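Side-chain contacts in putative S41 protease (Bacteroides fragilis NCTC 9343, PDB 3K50), which is of unknown function but, as a putative member of the S41 peptidase family, probably cleaves peptide bonds as a serine protease: residues A[110-115]-A[158-163]; A[27-32]-A[58-63]; A[210-215]-A[242-247]. One frame throughout, in Å; residues are numbered along the deposited sequence.

Interaction 1. Residues A[110-115]-A[158-163]; sequences RGHWIM and VPIGET
Within the five-stranded antiparallel sheet that includes the PDZ-like part of the chain, Met115 and His112 reach Pro159 and Ile160 across an intervening strand. That strand, 136-146, pairs with both segments, through Trp113 to Gly141 and Met115 to Gln139 on one side and a classic beta bulge of Ile160 and Gly161 facing Ile140 on the other. No backbone pairing therefore joins the two segments directly; two side chains of 110-115 do the reaching. Met115, a selenomethionine, lays its SE against the backbone of the edge strand, 3.7 Å from CA of Pro159. The proline ring crosses it at about a right angle, its CG 4.0 Å from Met115 SE. A bend at chi3 (82°) turns CE of Met115 to the ring as well, 4.1 Å from Pro159 CG. Farther along, CD1 of Ile160 lies oblique to the imidazole of His112, 4.2 Å from its CD2. The polar end of that ring is engaged within its own loop, where His112 ND1 pairs with Gln109 N. With no hydrogen bond across it and 153 Å² buried between partly or fully exposed residues, this is a small, undirected van der Waals contact, while strand 136-146 provides the hydrogen bonding.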
loop_
_atom_site.group_PDB
_atom_site.type_symbol
_atom_site.label_atom_id
_atom_site.label_comp_id
_atom_site.label_asym_id
_atom_site.label_seq_id
_atom_site.Cartn_x
_atom_site.Cartn_y
_atom_site.Cartn_z
ATOM N N ARG A 110 -15.098 -7.202 -3.959
ATOM C CA ARG A 110 -15.191 -5.845 -3.428
ATOM C C ARG A 110 -16.568 -5.248 -3.738
ATOM O O ARG A 110 -17.031 -5.311 -4.895
ATOM C CB ARG A 110 -14.067 -5.012 -4.056
ATOM C CG ARG A 110 -14.157 -3.548 -3.723
ATOM C CD ARG A 110 -13.058 -2.797 -4.352
ATOM N NE ARG A 110 -13.300 -1.316 -4.272
ATOM C CZ ARG A 110 -12.797 -0.534 -3.337
ATOM N NH1 ARG A 110 -12.035 -1.041 -2.397
ATOM N NH2 ARG A 110 -13.038 0.748 -3.327
ATOM N N GLY A 111 -17.234 -4.684 -2.721
ATOM C CA GLY A 111 -18.587 -4.145 -2.846
ATOM C C GLY A 111 -19.628 -5.082 -2.240
ATOM O O GLY A 111 -20.752 -4.695 -1.987
ATOM N N HIS A 112 -19.273 -6.340 -2.045
ATOM C CA HIS A 112 -20.152 -7.228 -1.315
ATOM C C HIS A 112 -20.071 -6.892 0.154
ATOM O O HIS A 112 -19.028 -6.456 0.663
ATOM C CB HIS A 112 -19.750 -8.684 -1.467
ATOM C CG HIS A 112 -20.229 -9.313 -2.729
ATOM N ND1 HIS A 112 -19.464 -10.197 -3.448
ATOM C CD2 HIS A 112 -21.401 -9.192 -3.398
ATOM C CE1 HIS A 112 -20.142 -10.595 -4.503
ATOM N NE2 HIS A 112 -21.319 -9.998 -4.497
ATOM N N TRP A 113 -21.172 -7.139 0.841
ATOM C CA TRP A 113 -21.262 -6.903 2.275
ATOM C C TRP A 113 -21.572 -8.222 2.947
ATOM O O TRP A 113 -22.458 -8.937 2.475
ATOM C CB TRP A 113 -22.405 -5.969 2.601
ATOM C CG TRP A 113 -22.317 -4.583 2.059
ATOM C CD1 TRP A 113 -22.476 -4.205 0.777
ATOM C CD2 TRP A 113 -22.164 -3.378 2.816
ATOM N NE1 TRP A 113 -22.399 -2.835 0.664
ATOM C CE2 TRP A 113 -22.205 -2.303 1.905
ATOM C CE3 TRP A 113 -21.960 -3.102 4.169
ATOM C CZ2 TRP A 113 -22.043 -0.978 2.299
ATOM C CZ3 TRP A 113 -21.841 -1.782 4.565
ATOM C CH2 TRP A 113 -21.881 -0.730 3.618
ATOM N N ILE A 114 -20.812 -8.581 3.978
ATOM C CA ILE A 114 -21.101 -9.776 4.772
ATOM C C ILE A 114 -22.094 -9.324 5.857
ATOM O O ILE A 114 -21.809 -8.398 6.629
ATOM C CB ILE A 114 -19.866 -10.385 5.399
ATOM C CG1 ILE A 114 -18.833 -10.793 4.351
ATOM C CG2 ILE A 114 -20.223 -11.657 6.150
ATOM C CD1 ILE A 114 -17.533 -11.362 4.990
HETATM N N MSE A 115 -23.258 -9.960 5.903
HETATM C CA MSE A 115 -24.349 -9.572 6.826
HETATM C C MSE A 115 -24.596 -10.539 7.992
HETATM O O MSE A 115 -25.084 -10.112 9.049
HETATM C CB MSE A 115 -25.655 -9.410 6.060
HETATM C CG MSE A 115 -25.581 -8.408 4.945
HETATM SE SE MSE A 115 -27.222 -8.272 3.983
HETATM C CE MSE A 115 -28.261 -7.050 5.177
ATOM N N VAL A 158 -28.983 -4.571 1.283
ATOM C CA VAL A 158 -30.063 -5.538 1.137
ATOM C C VAL A 158 -29.513 -6.933 0.850
ATOM O O VAL A 158 -28.571 -7.087 0.061
ATOM C CB VAL A 158 -31.030 -5.097 0.033
ATOM C CG1 VAL A 158 -31.581 -3.688 0.373
ATOM C CG2 VAL A 158 -30.366 -5.070 -1.323
ATOM N N PRO A 159 -30.085 -7.970 1.492
ATOM C CA PRO A 159 -29.522 -9.291 1.226
ATOM C C PRO A 159 -29.765 -9.727 -0.199
ATOM O O PRO A 159 -30.818 -9.455 -0.736
ATOM C CB PRO A 159 -30.303 -10.213 2.174
ATOM C CG PRO A 159 -30.996 -9.296 3.137
ATOM C CD PRO A 159 -31.229 -8.041 2.417
ATOM N N ILE A 160 -28.774 -10.357 -0.803
ATOM C CA ILE A 160 -28.906 -10.882 -2.147
ATOM C C ILE A 160 -28.653 -12.392 -2.237
ATOM O O ILE A 160 -28.879 -12.977 -3.304
ATOM C CB ILE A 160 -27.926 -10.188 -3.130
ATOM C CG1 ILE A 160 -26.490 -10.465 -2.720
ATOM C CG2 ILE A 160 -28.242 -8.704 -3.191
ATOM C CD1 ILE A 160 -25.450 -10.123 -3.807
ATOM N N GLY A 161 -28.122 -13.007 -1.174
ATOM C CA GLY A 161 -27.864 -14.437 -1.191
ATOM C C GLY A 161 -26.987 -14.967 -0.079
ATOM O O GLY A 161 -26.804 -14.335 0.963
ATOM N N GLU A 162 -26.486 -16.183 -0.297
ATOM C CA GLU A 162 -25.611 -16.874 0.651
ATOM C C GLU A 162 -24.462 -17.627 -0.037
ATOM O O GLU A 162 -24.528 -17.984 -1.205
ATOM C CB GLU A 162 -26.422 -17.870 1.454
ATOM C CG GLU A 162 -27.515 -17.224 2.324
ATOM C CD GLU A 162 -28.519 -18.228 2.905
ATOM O OE1 GLU A 162 -28.762 -19.303 2.301
ATOM O OE2 GLU A 162 -29.085 -17.911 3.973
ATOM N N THR A 163 -23.387 -17.845 0.690
ATOM C CA THR A 163 -22.313 -18.636 0.169
ATOM C C THR A 163 -21.586 -19.305 1.313
ATOM O O THR A 163 -21.735 -18.916 2.505
ATOM C CB THR A 163 -21.324 -17.771 -0.628
ATOM O OG1 THR A 163 -20.358 -18.623 -1.237
ATOM C CG2 THR A 163 -20.618 -16.781 0.292
#

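Interaction 2. Residues A[27-32]-A[58-63]; sequences YLWYRD and NGFSKI
Trp29 and Phe60 meet edge to edge: CH2 of the indole lies 4.2 Å from CD2 of the phenyl ring, and each atom sits near the plane of the other ring. Within its own segment, Phe60 has Asn58 N 3.8 Å above the centre of its ring. Beside this pair, CE1 of Tyr27 comes within 3.9 Å of Ser61 OG, which approaches the tyrosine ring obliquely. A chi1 of -166° sets Tyr27 CG opposite the backbone N, and CE1 is the ring atom that reaches the serine. One face of this ring receives the backbone N of Trp29, 3.7 Å above the plane and offset toward the rim. A type I beta turn from Tyr27 to Tyr30, closed by Tyr30 N to Tyr27 O at 3.2 Å, follows helix 18-26 and places Tyr27 by Ser61 and Trp29 by Phe60, successive residues of the other segment. Both segments fall in the N-terminal region characteristic of S41 peptidases, and the contact joins the end of that helix to the approach to strand 62-65. The polar ends share a partner: Tyr27 OH and Ser61 OG both hydrogen-bond to Asp57 OD2. Tyr27 OH also pairs with Ala54 N, and Ser61 OG with Val347 N of strand 342-352.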
loop_
_atom_site.group_PDB
_atom_site.type_symbol
_atom_site.label_atom_id
_atom_site.label_comp_id
_atom_site.label_asym_id
_atom_site.label_seq_id
_atom_site.Cartn_x
_atom_site.Cartn_y
_atom_site.Cartn_z
ATOM N N TYR A 27 20.847 4.030 11.941
ATOM C CA TYR A 27 19.742 4.959 11.913
ATOM C C TYR A 27 20.085 6.286 11.255
ATOM O O TYR A 27 21.111 6.889 11.583
ATOM C CB TYR A 27 19.327 5.254 13.358
ATOM C CG TYR A 27 18.002 5.949 13.615
ATOM C CD1 TYR A 27 16.869 5.700 12.828
ATOM C CD2 TYR A 27 17.831 6.695 14.752
ATOM C CE1 TYR A 27 15.638 6.310 13.132
ATOM C CE2 TYR A 27 16.561 7.273 15.110
ATOM C CZ TYR A 27 15.481 7.055 14.289
ATOM O OH TYR A 27 14.244 7.570 14.613
ATOM N N LEU A 28 19.195 6.759 10.365
ATOM C CA LEU A 28 19.359 8.046 9.717
ATOM C C LEU A 28 19.595 9.108 10.758
ATOM O O LEU A 28 20.519 9.927 10.619
ATOM C CB LEU A 28 18.129 8.464 8.887
ATOM C CG LEU A 28 18.197 9.796 8.132
ATOM C CD1 LEU A 28 19.322 9.852 7.085
ATOM C CD2 LEU A 28 16.861 10.125 7.503
ATOM N N TRP A 29 18.784 9.067 11.811
ATOM C CA TRP A 29 18.776 10.104 12.829
ATOM C C TRP A 29 19.469 9.681 14.127
ATOM O O TRP A 29 19.035 10.001 15.219
ATOM C CB TRP A 29 17.302 10.474 13.110
ATOM C CG TRP A 29 16.572 11.132 11.970
ATOM C CD1 TRP A 29 17.039 12.177 11.230
ATOM C CD2 TRP A 29 15.233 10.876 11.468
ATOM N NE1 TRP A 29 16.139 12.529 10.290
ATOM C CE2 TRP A 29 15.018 11.766 10.407
ATOM C CE3 TRP A 29 14.246 9.953 11.762
ATOM C CZ2 TRP A 29 13.833 11.807 9.685
ATOM C CZ3 TRP A 29 13.064 9.978 11.045
ATOM C CH2 TRP A 29 12.860 10.893 10.018
ATOM N N TYR A 30 20.559 8.957 14.027
ATOM C CA TYR A 30 21.214 8.466 15.230
ATOM C C TYR A 30 21.617 9.631 16.151
ATOM O O TYR A 30 21.629 9.500 17.346
ATOM C CB TYR A 30 22.430 7.586 14.876
ATOM C CG TYR A 30 23.665 8.335 14.426
ATOM C CD1 TYR A 30 23.870 8.652 13.099
ATOM C CD2 TYR A 30 24.629 8.746 15.352
ATOM C CE1 TYR A 30 24.989 9.392 12.710
ATOM C CE2 TYR A 30 25.757 9.471 14.966
ATOM C CZ TYR A 30 25.946 9.776 13.660
ATOM O OH TYR A 30 27.066 10.498 13.287
ATOM N N ARG A 31 21.976 10.771 15.593
ATOM C CA ARG A 31 22.416 11.880 16.424
ATOM C C ARG A 31 21.320 12.489 17.303
ATOM O O ARG A 31 21.615 13.234 18.247
ATOM C CB ARG A 31 22.974 12.989 15.532
ATOM C CG ARG A 31 24.325 12.704 14.887
ATOM C CD ARG A 31 24.722 13.938 14.069
ATOM N NE ARG A 31 26.037 13.769 13.492
ATOM C CZ ARG A 31 27.183 13.959 14.141
ATOM N NH1 ARG A 31 27.187 14.327 15.405
ATOM N NH2 ARG A 31 28.341 13.754 13.529
ATOM N N ASP A 32 20.072 12.212 16.936
ATOM C CA ASP A 32 18.895 12.756 17.590
ATOM C C ASP A 32 18.194 11.719 18.472
ATOM O O ASP A 32 17.093 11.951 18.948
ATOM C CB ASP A 32 17.949 13.316 16.518
ATOM C CG ASP A 32 18.524 14.518 15.830
ATOM O OD1 ASP A 32 18.810 15.508 16.528
ATOM O OD2 ASP A 32 18.698 14.467 14.600
ATOM N N ASN A 58 7.750 9.676 13.152
ATOM C CA ASN A 58 6.317 9.560 13.405
ATOM C C ASN A 58 5.794 8.189 12.980
ATOM O O ASN A 58 5.008 8.055 12.035
ATOM C CB ASN A 58 5.568 10.675 12.663
ATOM C CG ASN A 58 4.085 10.747 13.036
ATOM O OD1 ASN A 58 3.708 10.488 14.170
ATOM N ND2 ASN A 58 3.247 11.096 12.070
ATOM N N GLY A 59 6.257 7.149 13.657
ATOM C CA GLY A 59 5.831 5.818 13.290
ATOM C C GLY A 59 6.421 5.304 12.003
ATOM O O GLY A 59 5.907 4.321 11.437
ATOM N N PHE A 60 7.529 5.892 11.554
ATOM C CA PHE A 60 8.161 5.382 10.341
ATOM C C PHE A 60 8.899 4.064 10.663
ATOM O O PHE A 60 8.639 3.005 10.076
ATOM C CB PHE A 60 9.062 6.411 9.698
ATOM C CG PHE A 60 8.439 7.771 9.520
ATOM C CD1 PHE A 60 7.101 7.916 9.178
ATOM C CD2 PHE A 60 9.215 8.896 9.629
ATOM C CE1 PHE A 60 6.557 9.164 9.023
ATOM C CE2 PHE A 60 8.675 10.160 9.454
ATOM C CZ PHE A 60 7.356 10.292 9.130
ATOM N N SER A 61 9.783 4.110 11.635
ATOM C CA SER A 61 10.447 2.909 12.090
ATOM C C SER A 61 9.479 2.061 12.858
ATOM O O SER A 61 8.674 2.570 13.629
ATOM C CB SER A 61 11.610 3.280 13.002
ATOM O OG SER A 61 12.544 4.055 12.310
ATOM N N LYS A 62 9.584 0.741 12.715
ATOM C CA LYS A 62 8.675 -0.132 13.443
ATOM C C LYS A 62 9.168 -1.575 13.563
ATOM O O LYS A 62 10.043 -2.004 12.822
ATOM C CB LYS A 62 7.324 -0.160 12.760
ATOM C CG LYS A 62 7.331 -0.672 11.386
ATOM C CD LYS A 62 6.046 -0.235 10.668
ATOM C CE LYS A 62 5.903 -0.864 9.272
ATOM N NZ LYS A 62 5.795 -2.375 9.317
ATOM N N ILE A 63 8.585 -2.293 14.518
ATOM C CA ILE A 63 8.906 -3.698 14.776
ATOM C C ILE A 63 7.840 -4.554 14.099
ATOM O O ILE A 63 6.638 -4.272 14.200
ATOM C CB ILE A 63 8.946 -4.038 16.292
ATOM C CG1 ILE A 63 9.931 -3.138 17.070
ATOM C CG2 ILE A 63 9.208 -5.568 16.504
ATOM C CD1 ILE A 63 11.419 -3.189 16.593
#

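Interaction 3. Residues A[210-215]-A[242-247]; sequences DDLRRA and AQLLCT
Leu212 meets both Leu244 and Leu245, and these apolar contacts form the hydrophobic part of the interface. CD2 of Leu212 is 4.1 Å from CD2 of Leu244, the two leucines lying alongside one another and running oppositely. The other branch, Leu212 CD1, lies 4.2 Å from Leu245 CD1, placing the leucine fork against two successive residues of the facing helix. A second kind of contact sets an apolar branch on a charged plane: Leu244 CD2 stands over the centre of one face of the Arg213 guanidinium, 3.9 Å above it, and the side chains cross at about a right angle. Here two helices of the S41 peptidase domain, consistent with the ClpP/crotonase-type fold of this family, run side by side and nearly parallel: the axes of segments 210-215 and 242-247 come within 11.0 Å, at 8°. That spacing leaves the contact to side chains. Leu212 also touches Leu192 and Tyr194 of strand 187-194, which joins this helix to the mixed sheet. Among the polar contacts, Arg213 NH1 forms a salt bridge to Asp210 OD1 at 2.8 Å, met from above the carboxylate plane, while Arg213 NH2 donates to Leu281 O and NE makes a weak bond to Ile282 O.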
loop_
_atom_site.group_PDB
_atom_site.type_symbol
_atom_site.label_atom_id
_atom_site.label_comp_id
_atom_site.label_asym_id
_atom_site.label_seq_id
_atom_site.Cartn_x
_atom_site.Cartn_y
_atom_site.Cartn_z
ATOM N N ASP A 210 8.625 -9.083 -12.761
ATOM C CA ASP A 210 8.349 -9.601 -14.113
ATOM C C ASP A 210 6.841 -9.580 -14.432
ATOM O O ASP A 210 6.466 -9.390 -15.574
ATOM C CB ASP A 210 9.041 -10.968 -14.374
ATOM C CG ASP A 210 10.568 -10.805 -14.565
ATOM O OD1 ASP A 210 10.982 -9.699 -14.956
ATOM O OD2 ASP A 210 11.362 -11.741 -14.325
ATOM N N ASP A 211 5.991 -9.812 -13.439
ATOM C CA ASP A 211 4.541 -9.636 -13.614
ATOM C C ASP A 211 4.279 -8.174 -13.993
ATOM O O ASP A 211 3.438 -7.884 -14.834
ATOM C CB ASP A 211 3.769 -9.893 -12.313
ATOM C CG ASP A 211 3.741 -11.324 -11.919
ATOM O OD1 ASP A 211 3.885 -12.185 -12.817
ATOM O OD2 ASP A 211 3.547 -11.604 -10.708
ATOM N N LEU A 212 4.931 -7.251 -13.288
ATOM C CA LEU A 212 4.757 -5.800 -13.591
ATOM C C LEU A 212 5.211 -5.470 -15.029
ATOM O O LEU A 212 4.514 -4.770 -15.764
ATOM C CB LEU A 212 5.492 -4.918 -12.563
ATOM C CG LEU A 212 5.370 -3.399 -12.600
ATOM C CD1 LEU A 212 3.941 -2.971 -12.275
ATOM C CD2 LEU A 212 6.320 -2.722 -11.605
ATOM N N ARG A 213 6.359 -6.003 -15.440
ATOM C CA ARG A 213 6.851 -5.812 -16.781
ATOM C C ARG A 213 5.861 -6.324 -17.777
ATOM O O ARG A 213 5.680 -5.730 -18.849
ATOM C CB ARG A 213 8.172 -6.545 -17.018
ATOM C CG ARG A 213 9.353 -5.892 -16.315
ATOM C CD ARG A 213 10.635 -6.633 -16.526
ATOM N NE ARG A 213 11.754 -5.913 -15.848
ATOM C CZ ARG A 213 12.330 -6.249 -14.671
ATOM N NH1 ARG A 213 11.955 -7.306 -13.970
ATOM N NH2 ARG A 213 13.301 -5.496 -14.156
ATOM N N ARG A 214 5.257 -7.455 -17.458
ATOM C CA ARG A 214 4.346 -8.093 -18.395
ATOM C C ARG A 214 3.126 -7.230 -18.642
ATOM O O ARG A 214 2.659 -7.175 -19.762
ATOM C CB ARG A 214 3.948 -9.472 -17.878
ATOM C CG ARG A 214 3.108 -10.290 -18.874
ATOM C CD ARG A 214 3.234 -11.804 -18.700
ATOM N NE ARG A 214 3.139 -12.239 -17.306
ATOM C CZ ARG A 214 4.165 -12.525 -16.488
ATOM N NH1 ARG A 214 5.459 -12.465 -16.856
ATOM N NH2 ARG A 214 3.883 -12.891 -15.256
ATOM N N ALA A 215 2.608 -6.615 -17.579
ATOM C CA ALA A 215 1.500 -5.693 -17.627
ATOM C C ALA A 215 1.874 -4.488 -18.533
ATOM O O ALA A 215 1.094 -4.081 -19.407
ATOM C CB ALA A 215 1.177 -5.197 -16.169
ATOM N N ALA A 242 10.111 0.675 -7.043
ATOM C CA ALA A 242 9.658 2.011 -7.383
ATOM C C ALA A 242 10.411 2.602 -8.599
ATOM O O ALA A 242 9.812 3.221 -9.438
ATOM C CB ALA A 242 9.764 2.950 -6.166
ATOM N N GLN A 243 11.717 2.383 -8.671
ATOM C CA GLN A 243 12.525 2.825 -9.778
ATOM C C GLN A 243 12.057 2.156 -11.036
ATOM O O GLN A 243 11.993 2.793 -12.055
ATOM C CB GLN A 243 14.009 2.508 -9.524
ATOM C CG GLN A 243 14.936 3.033 -10.626
ATOM C CD GLN A 243 16.372 2.593 -10.455
ATOM O OE1 GLN A 243 16.640 1.632 -9.735
ATOM N NE2 GLN A 243 17.292 3.258 -11.154
ATOM N N LEU A 244 11.810 0.857 -10.987
ATOM C CA LEU A 244 11.314 0.124 -12.172
ATOM C C LEU A 244 9.989 0.732 -12.712
ATOM O O LEU A 244 9.891 1.103 -13.888
ATOM C CB LEU A 244 11.119 -1.370 -11.844
ATOM C CG LEU A 244 10.453 -2.253 -12.931
ATOM C CD1 LEU A 244 11.230 -2.229 -14.242
ATOM C CD2 LEU A 244 10.212 -3.673 -12.494
ATOM N N LEU A 245 9.020 0.895 -11.807
ATOM C CA LEU A 245 7.706 1.471 -12.107
ATOM C C LEU A 245 7.845 2.881 -12.746
ATOM O O LEU A 245 7.266 3.200 -13.800
ATOM C CB LEU A 245 6.872 1.527 -10.820
ATOM C CG LEU A 245 5.445 2.043 -10.960
ATOM C CD1 LEU A 245 4.598 1.217 -12.044
ATOM C CD2 LEU A 245 4.738 2.118 -9.597
ATOM N N CYS A 246 8.614 3.746 -12.108
ATOM C CA CYS A 246 8.828 5.070 -12.662
ATOM C C CYS A 246 9.444 5.073 -14.013
ATOM O O CYS A 246 9.061 5.871 -14.862
ATOM C CB CYS A 246 9.751 5.866 -11.754
ATOM S SG CYS A 246 8.960 6.334 -10.164
ATOM N N THR A 247 10.432 4.190 -14.213
ATOM C CA THR A 247 11.163 4.135 -15.459
ATOM C C THR A 247 10.177 3.801 -16.588
ATOM O O THR A 247 10.266 4.326 -17.688
ATOM C CB THR A 247 12.373 3.145 -15.314
ATOM O OG1 THR A 247 13.383 3.734 -14.440
ATOM C CG2 THR A 247 13.010 2.763 -16.696
#

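In the fold
From the N terminus, interaction 2 comes first, closing a loop that carries helix 45-52 and bringing the end of helix 18-26 up to the start of strand 62-65. Interaction 1 then spans 42 residues, 17 of them in strands, and joins the third and fifth strands of the PDZ-containing sheet. Interaction 3 follows, linking helices 207-221 and 239-249 around an excursion through strand 226-230 in the peptidase domain. The three are in series, so none nests in or crosses another. Interactions 1 and 2 lie on opposite sides of the chain's centre, their centres about 43 Å apart; interaction 3 is about 35 Å and 29 Å from them, centre to centre.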